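Local coordinates for Two-component insecticidal protein 16 kDa unit (Alcaligenes faecalis, PDB 5V3S) that probably acts as the aegerolysin-family 16 kDa unit of a binary insecticidal toxin that kills corn rootworm, at residues A[30-41]-A[80-91]. Residues are numbered along the deposited sequence; the frame is centred on the assembly and turned at random.
Sequences NFKVEGAYLRWG and SSGTEGGFSLYD
Tyr37 holds its ring between its own backbone N and carbonyl carbon (chi1 73°), which lays it across the neighbouring strand at Gly85 and Gly86, while Glu84 sends CG anti to its backbone N (chi1 169°) and runs out extended to meet Arg39 and Trp40. Strands 31-38 and 83-91 run antiparallel in one of the two sheets of the aegerolysin beta-sandwich; past the corner at Arg39 the chain passes on to strand 40-44 of the other sheet. Paired bonds of Lys32 with Tyr90, Glu34 with Ser88 and Tyr37 with Gly86 join the strands, and a beta bulge between Glu34 and Tyr37 shifts the register by one. A second, classic bulge sets Arg39 and Trp40 opposite Glu84: Glu84 O takes Arg39 N at 2.8 Å and, weakly, Trp40 N at 3.3 Å.

Over the Tyr37 ring face sit the peptide N of Gly86 and the CA of Gly85, the latter a CH-pi contact 4.2 Å from the centroid; because Gly86 carries no side chain on this face, the ring can lie directly on the backbone. On the same side of the sheet, Glu34 CB approaches Tyr90 CE1 at 3.5 Å. The other side faces the sandwich core, where Leu89 CD1 packs on Phe31 CB at 3.7 Å and Val33 CG1 meets Phe87 CD2, with Ile22 and Ile24 of strand 19-27 touching Phe87 from the second sheet.

Arg39 NH1 reaches Glu84 OE2 at 3.1 Å in a salt bridge; the oxygen lies in the guanidinium plane, but the nitrogen comes from above the carboxylate, the two planes being 89° apart. Tyr100 OH also bonds OE2, which should steady the carboxylate. Nearly coplanar with the Trp40 indole, that carboxylate points OE1 at the ring edge, and one water links the two, accepting from Trp40 NE1 and donating to Glu84 OE1 at 2.7 Å.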
ATOM      1  N   ASN A  30      -9.888  13.893  -3.705  1.00 12.63           N
ATOM      2  CA  ASN A  30      -9.033  13.583  -2.531  1.00 13.12           C
ATOM      3  C   ASN A  30      -9.537  12.267  -2.002  1.00 11.39           C
ATOM      4  O   ASN A  30     -10.721  12.053  -1.970  1.00 10.46           O
ATOM      5  CB  ASN A  30      -9.166  14.600  -1.453  1.00 14.56           C
ATOM      6  CG  ASN A  30      -9.036  16.005  -2.018  1.00 15.37           C
ATOM      7  OD1 ASN A  30      -8.133  16.278  -2.813  1.00 15.07           O
ATOM      8  ND2 ASN A  30      -9.939  16.871  -1.609  1.00 18.15           N
ATOM      9  N   PHE A  31      -8.590  11.373  -1.643  1.00 10.71           N
ATOM     10  CA  PHE A  31      -8.907  10.030  -1.246  1.00  9.40           C
ATOM     11  C   PHE A  31      -8.357   9.815   0.158  1.00 10.23           C
ATOM     12  O   PHE A  31      -7.522  10.600   0.600  1.00  8.87           O
ATOM     13  CB  PHE A  31      -8.177   9.013  -2.203  1.00  9.21           C
ATOM     14  CG  PHE A  31      -8.666   9.064  -3.631  1.00  9.02           C
ATOM     15  CD1 PHE A  31      -8.276  10.074  -4.489  1.00  9.17           C
ATOM     16  CD2 PHE A  31      -9.471   8.076  -4.131  1.00  8.65           C
ATOM     17  CE1 PHE A  31      -8.662  10.037  -5.856  1.00  9.61           C
ATOM     18  CE2 PHE A  31      -9.912   8.057  -5.440  1.00  9.37           C
ATOM     19  CZ  PHE A  31      -9.505   9.068  -6.313  1.00  9.13           C
ATOM     20  N   LYS A  32      -8.878   8.772   0.819  1.00 11.25           N
ATOM     21  CA  LYS A  32      -8.642   8.480   2.238  1.00 12.42           C
ATOM     22  C   LYS A  32      -8.181   7.039   2.401  1.00 11.06           C
ATOM     23  O   LYS A  32      -8.915   6.113   1.908  1.00  9.78           O
ATOM     24  CB  LYS A  32      -9.911   8.679   3.027  1.00 15.74           C
ATOM     25  CG  LYS A  32      -9.788   8.495   4.540  1.00 19.50           C
ATOM     26  CD  LYS A  32     -11.156   8.699   5.208  1.00 23.50           C
ATOM     27  CE  LYS A  32     -12.241   7.698   4.740  1.00 26.33           C
ATOM     28  NZ  LYS A  32     -13.500   7.675   5.598  1.00 27.92           N
ATOM     29  N   VAL A  33      -7.059   6.863   3.125  1.00 10.44           N
ATOM     30  CA  VAL A  33      -6.628   5.496   3.530  1.00  9.99           C
ATOM     31  C   VAL A  33      -7.427   5.031   4.742  1.00 10.91           C
ATOM     32  O   VAL A  33      -7.554   5.744   5.739  1.00 11.32           O
ATOM     33  CB  VAL A  33      -5.114   5.426   3.770  1.00 10.77           C
ATOM     34  CG1 VAL A  33      -4.748   4.013   4.099  1.00 11.08           C
ATOM     35  CG2 VAL A  33      -4.280   6.006   2.593  1.00 10.57           C
ATOM     36  N   GLU A  34      -7.960   3.798   4.724  1.00 12.21           N
ATOM     37  CA  GLU A  34      -8.586   3.260   5.927  1.00 13.48           C
ATOM     38  C   GLU A  34      -8.325   1.758   5.908  1.00 13.31           C
ATOM     39  O   GLU A  34      -7.890   1.170   4.904  1.00 12.20           O
ATOM     40  CB  GLU A  34     -10.095   3.493   5.955  1.00 15.67           C
ATOM     41  CG  GLU A  34     -10.568   4.873   6.087  1.00 19.93           C
ATOM     42  CD  GLU A  34     -10.315   5.524   7.417  1.00 24.54           C
ATOM     43  OE1 GLU A  34     -10.093   4.899   8.486  1.00 26.54           O
ATOM     44  OE2 GLU A  34     -10.322   6.782   7.366  1.00 33.41           O
ATOM     45  N   GLY A  35      -8.588   1.139   7.047  1.00 12.56           N
ATOM     46  CA  GLY A  35      -8.525  -0.298   7.105  1.00 12.76           C
ATOM     47  C   GLY A  35      -7.090  -0.881   7.165  1.00 12.64           C
ATOM     48  O   GLY A  35      -6.895  -2.101   6.958  1.00 13.00           O
ATOM     49  N   ALA A  36      -6.067  -0.051   7.392  1.00 10.63           N
ATOM     50  CA  ALA A  36      -4.706  -0.594   7.424  1.00  9.80           C
ATOM     51  C   ALA A  36      -4.512  -1.572   8.603  1.00 10.29           C
ATOM     52  O   ALA A  36      -4.929  -1.293   9.734  1.00 10.61           O
ATOM     53  CB  ALA A  36      -3.666   0.547   7.520  1.00  9.20           C
ATOM     54  N   TYR A  37      -3.838  -2.708   8.326  1.00 10.78           N
ATOM     55  CA  TYR A  37      -3.517  -3.661   9.340  1.00  9.82           C
ATOM     56  C   TYR A  37      -2.270  -4.398   8.987  1.00 10.29           C
ATOM     57  O   TYR A  37      -1.824  -4.416   7.840  1.00 10.89           O
ATOM     58  CB  TYR A  37      -4.699  -4.648   9.495  1.00 10.59           C
ATOM     59  CG  TYR A  37      -4.801  -5.605   8.369  1.00 11.15           C
ATOM     60  CD1 TYR A  37      -5.417  -5.281   7.193  1.00 10.82           C
ATOM     61  CD2 TYR A  37      -4.211  -6.903   8.453  1.00 12.16           C
ATOM     62  CE1 TYR A  37      -5.467  -6.125   6.121  1.00 12.22           C
ATOM     63  CE2 TYR A  37      -4.296  -7.763   7.384  1.00 12.56           C
ATOM     64  CZ  TYR A  37      -4.891  -7.336   6.197  1.00 12.82           C
ATOM     65  OH  TYR A  37      -4.918  -8.134   5.107  1.00 14.98           O
ATOM     66  N   LEU A  38      -1.715  -5.078   9.995  1.00 11.22           N
ATOM     67  CA  LEU A  38      -0.634  -5.976   9.759  1.00 12.68           C
ATOM     68  C   LEU A  38      -0.919  -7.186  10.595  1.00 14.29           C
ATOM     69  O   LEU A  38      -1.327  -7.088  11.741  1.00 13.14           O
ATOM     70  CB  LEU A  38       0.776  -5.424  10.149  1.00 14.43           C
ATOM     71  CG  LEU A  38       1.441  -4.272   9.396  1.00 15.05           C
ATOM     72  CD1 LEU A  38       2.571  -3.649  10.164  1.00 17.09           C
ATOM     73  CD2 LEU A  38       1.915  -4.651   8.031  1.00 17.36           C
ATOM     74  N   ARG A  39      -0.531  -8.310  10.020  1.00 14.86           N
ATOM     75  CA  ARG A  39      -0.427  -9.590  10.732  1.00 15.91           C
ATOM     76  C   ARG A  39       1.008  -9.921  11.093  1.00 16.07           C
ATOM     77  O   ARG A  39       1.252 -10.542  12.124  1.00 16.34           O
ATOM     78  CB  ARG A  39      -0.932 -10.672   9.831  1.00 16.18           C
ATOM     79  CG  ARG A  39      -2.419 -10.759   9.725  1.00 17.13           C
ATOM     80  CD  ARG A  39      -2.763 -11.753   8.597  1.00 17.88           C
ATOM     81  NE  ARG A  39      -4.207 -11.997   8.548  1.00 21.39           N
ATOM     82  CZ  ARG A  39      -4.830 -12.762   7.651  1.00 19.89           C
ATOM     83  NH1 ARG A  39      -4.149 -13.398   6.649  1.00 20.90           N
ATOM     84  NH2 ARG A  39      -6.129 -12.915   7.787  1.00 21.06           N
ATOM     85  N   TRP A  40       1.950  -9.505  10.287  1.00 14.53           N
ATOM     86  CA  TRP A  40       3.388  -9.651  10.581  1.00 16.26           C
ATOM     87  C   TRP A  40       4.116  -8.393  10.182  1.00 14.01           C
ATOM     88  O   TRP A  40       3.741  -7.741   9.172  1.00 12.12           O
ATOM     89  CB  TRP A  40       3.966 -10.804   9.796  1.00 17.39           C
ATOM     90  CG  TRP A  40       3.407 -12.102  10.182  1.00 21.77           C
ATOM     91  CD1 TRP A  40       2.394 -12.753   9.585  1.00 22.58           C
ATOM     92  CD2 TRP A  40       3.848 -12.954  11.279  1.00 27.51           C
ATOM     93  NE1 TRP A  40       2.138 -13.939  10.223  1.00 26.43           N
ATOM     94  CE2 TRP A  40       3.017 -14.096  11.264  1.00 28.41           C
ATOM     95  CE3 TRP A  40       4.840 -12.845  12.252  1.00 29.82           C
ATOM     96  CZ2 TRP A  40       3.132 -15.134  12.205  1.00 33.74           C
ATOM     97  CZ3 TRP A  40       4.996 -13.918  13.201  1.00 35.27           C
ATOM     98  CH2 TRP A  40       4.129 -15.036  13.155  1.00 36.55           C
ATOM     99  N   GLY A  41       5.173  -8.095  10.924  1.00 14.05           N
ATOM    100  CA  GLY A  41       6.030  -6.978  10.728  1.00 13.21           C
ATOM    101  C   GLY A  41       5.557  -5.694  11.334  1.00 11.48           C
ATOM    102  O   GLY A  41       4.677  -5.664  12.219  1.00 12.91           O
ATOM    103  N   SER A  80       9.660 -11.052  13.461  1.00 47.67           N
ATOM    104  CA  SER A  80       8.687 -11.459  12.452  1.00 45.41           C
ATOM    105  C   SER A  80       9.194 -12.147  11.194  1.00 46.57           C
ATOM    106  O   SER A  80      10.266 -11.845  10.637  1.00 46.96           O
ATOM    107  CB  SER A  80       7.788 -10.285  12.041  1.00 38.65           C
ATOM    108  OG  SER A  80       8.359  -9.564  11.002  1.00 22.60           O
ATOM    109  N   SER A  81       8.343 -13.078  10.774  1.00 51.17           N
ATOM    110  CA  SER A  81       8.272 -13.576   9.417  1.00 48.18           C
ATOM    111  C   SER A  81       7.833 -12.440   8.504  1.00 38.48           C
ATOM    112  O   SER A  81       6.691 -12.449   8.051  1.00 40.16           O
ATOM    113  CB  SER A  81       7.253 -14.745   9.339  1.00 53.42           C
ATOM    114  OG  SER A  81       6.995 -15.183   8.002  1.00 58.76           O
ATOM    115  N   GLY A  82       8.726 -11.471   8.259  1.00 32.21           N
ATOM    116  CA  GLY A  82       8.566 -10.510   7.191  1.00 24.43           C
ATOM    117  C   GLY A  82       7.423  -9.531   7.458  1.00 19.69           C
ATOM    118  O   GLY A  82       7.272  -9.035   8.584  1.00 18.52           O
ATOM    119  N   THR A  83       6.703  -9.182   6.391  1.00 18.68           N
ATOM    120  CA  THR A  83       5.532  -8.304   6.489  1.00 16.76           C
ATOM    121  C   THR A  83       4.346  -8.921   5.759  1.00 14.01           C
ATOM    122  O   THR A  83       4.470  -9.518   4.682  1.00 15.30           O
ATOM    123  CB  THR A  83       5.838  -6.835   6.066  1.00 18.97           C
ATOM    124  OG1 THR A  83       4.641  -6.075   6.049  1.00 15.51           O
ATOM    125  CG2 THR A  83       6.478  -6.754   4.712  1.00 19.55           C
ATOM    126  N   GLU A  84       3.188  -8.794   6.368  1.00 14.98           N
ATOM    127  CA  GLU A  84       1.925  -9.287   5.824  1.00 13.67           C
ATOM    128  C   GLU A  84       0.856  -8.338   6.330  1.00 13.02           C
ATOM    129  O   GLU A  84       0.689  -8.129   7.524  1.00 12.22           O
ATOM    130  CB  GLU A  84       1.599 -10.756   6.101  1.00 14.63           C
ATOM    131  CG  GLU A  84       0.151 -11.107   5.719  1.00 14.21           C
ATOM    132  CD  GLU A  84      -0.264 -12.520   6.137  1.00 17.26           C
ATOM    133  OE1 GLU A  84       0.379 -13.031   7.076  1.00 19.21           O
ATOM    134  OE2 GLU A  84      -1.215 -13.088   5.547  1.00 17.74           O
ATOM    135  N   GLY A  85       0.106  -7.775   5.386  1.00 11.18           N
ATOM    136  CA  GLY A  85      -0.906  -6.763   5.799  1.00  9.81           C
ATOM    137  C   GLY A  85      -1.709  -6.293   4.601  1.00  9.44           C
ATOM    138  O   GLY A  85      -1.612  -6.849   3.474  1.00  8.00           O
ATOM    139  N   GLY A  86      -2.405  -5.158   4.826  1.00  9.65           N
ATOM    140  CA  GLY A  86      -3.243  -4.563   3.793  1.00  8.99           C
ATOM    141  C   GLY A  86      -3.820  -3.223   4.228  1.00  8.54           C
ATOM    142  O   GLY A  86      -3.658  -2.751   5.382  1.00  8.37           O
ATOM    143  N   PHE A  87      -4.551  -2.597   3.277  1.00  8.71           N
ATOM    144  CA  PHE A  87      -5.247  -1.339   3.526  1.00  8.92           C
ATOM    145  C   PHE A  87      -6.208  -1.134   2.384  1.00  8.38           C
ATOM    146  O   PHE A  87      -6.092  -1.770   1.333  1.00  9.62           O
ATOM    147  CB  PHE A  87      -4.312  -0.105   3.636  1.00  9.61           C
ATOM    148  CG  PHE A  87      -3.536   0.201   2.385  1.00 10.02           C
ATOM    149  CD1 PHE A  87      -2.334  -0.484   2.116  1.00 10.70           C
ATOM    150  CD2 PHE A  87      -4.039   1.136   1.408  1.00 10.73           C
ATOM    151  CE1 PHE A  87      -1.654  -0.228   0.973  1.00 11.83           C
ATOM    152  CE2 PHE A  87      -3.298   1.393   0.228  1.00  9.47           C
ATOM    153  CZ  PHE A  87      -2.112   0.670   0.039  1.00 12.25           C
ATOM    154  N   SER A  88      -7.060  -0.146   2.539  1.00  9.19           N
ATOM    155  CA  SER A  88      -8.140   0.184   1.616  1.00  9.36           C
ATOM    156  C   SER A  88      -8.124   1.673   1.311  1.00  8.76           C
ATOM    157  O   SER A  88      -7.611   2.478   2.054  1.00 10.00           O
ATOM    158  CB  SER A  88      -9.539  -0.268   2.103  1.00  9.70           C
ATOM    159  OG  SER A  88      -9.606  -1.698   2.391  1.00 10.29           O
ATOM    160  N   LEU A  89      -8.603   2.016   0.134  1.00  9.03           N
ATOM    161  CA  LEU A  89      -8.640   3.475  -0.179  1.00  9.67           C
ATOM    162  C   LEU A  89     -10.046   3.786  -0.559  1.00  8.98           C
ATOM    163  O   LEU A  89     -10.672   3.062  -1.323  1.00 10.18           O
ATOM    164  CB  LEU A  89      -7.825   3.831  -1.368  1.00 10.00           C
ATOM    165  CG  LEU A  89      -7.607   5.296  -1.683  1.00  9.91           C
ATOM    166  CD1 LEU A  89      -6.710   5.975  -0.719  1.00 11.64           C
ATOM    167  CD2 LEU A  89      -7.058   5.447  -3.069  1.00  9.97           C
ATOM    168  N   TYR A  90     -10.497   4.921  -0.094  1.00 10.39           N
ATOM    169  CA  TYR A  90     -11.866   5.376  -0.323  1.00 10.44           C
ATOM    170  C   TYR A  90     -11.849   6.753  -1.029  1.00 10.53           C
ATOM    171  O   TYR A  90     -10.862   7.507  -0.962  1.00  9.96           O
ATOM    172  CB  TYR A  90     -12.573   5.562   1.007  1.00 11.47           C
ATOM    173  CG  TYR A  90     -12.748   4.304   1.753  1.00 13.31           C
ATOM    174  CD1 TYR A  90     -11.680   3.755   2.456  1.00 13.09           C
ATOM    175  CD2 TYR A  90     -13.942   3.648   1.760  1.00 16.41           C
ATOM    176  CE1 TYR A  90     -11.805   2.518   3.103  1.00 14.92           C
ATOM    177  CE2 TYR A  90     -14.070   2.421   2.405  1.00 16.00           C
ATOM    178  CZ  TYR A  90     -12.979   1.883   3.081  1.00 14.59           C
ATOM    179  OH  TYR A  90     -13.202   0.669   3.759  1.00 21.76           O
ATOM    180  N   ASP A  91     -12.964   7.072  -1.669  1.00 11.13           N
ATOM    181  CA  ASP A  91     -13.219   8.428  -2.249  1.00 11.10           C
ATOM    182  C   ASP A  91     -14.552   8.811  -1.577  1.00 11.48           C
ATOM    183  O   ASP A  91     -15.605   8.262  -1.951  1.00 10.99           O
ATOM    184  CB  ASP A  91     -13.397   8.354  -3.760  1.00 10.98           C
ATOM    185  CG  ASP A  91     -13.767   9.788  -4.378  1.00 12.71           C
ATOM    186  OD1 ASP A  91     -13.569  10.735  -3.660  1.00 11.39           O
ATOM    187  OD2 ASP A  91     -14.112   9.911  -5.558  1.00 13.64           O
TER
HETATM  188  O   HOH W   1      -0.558 -14.717   8.899  1.00 24.09           O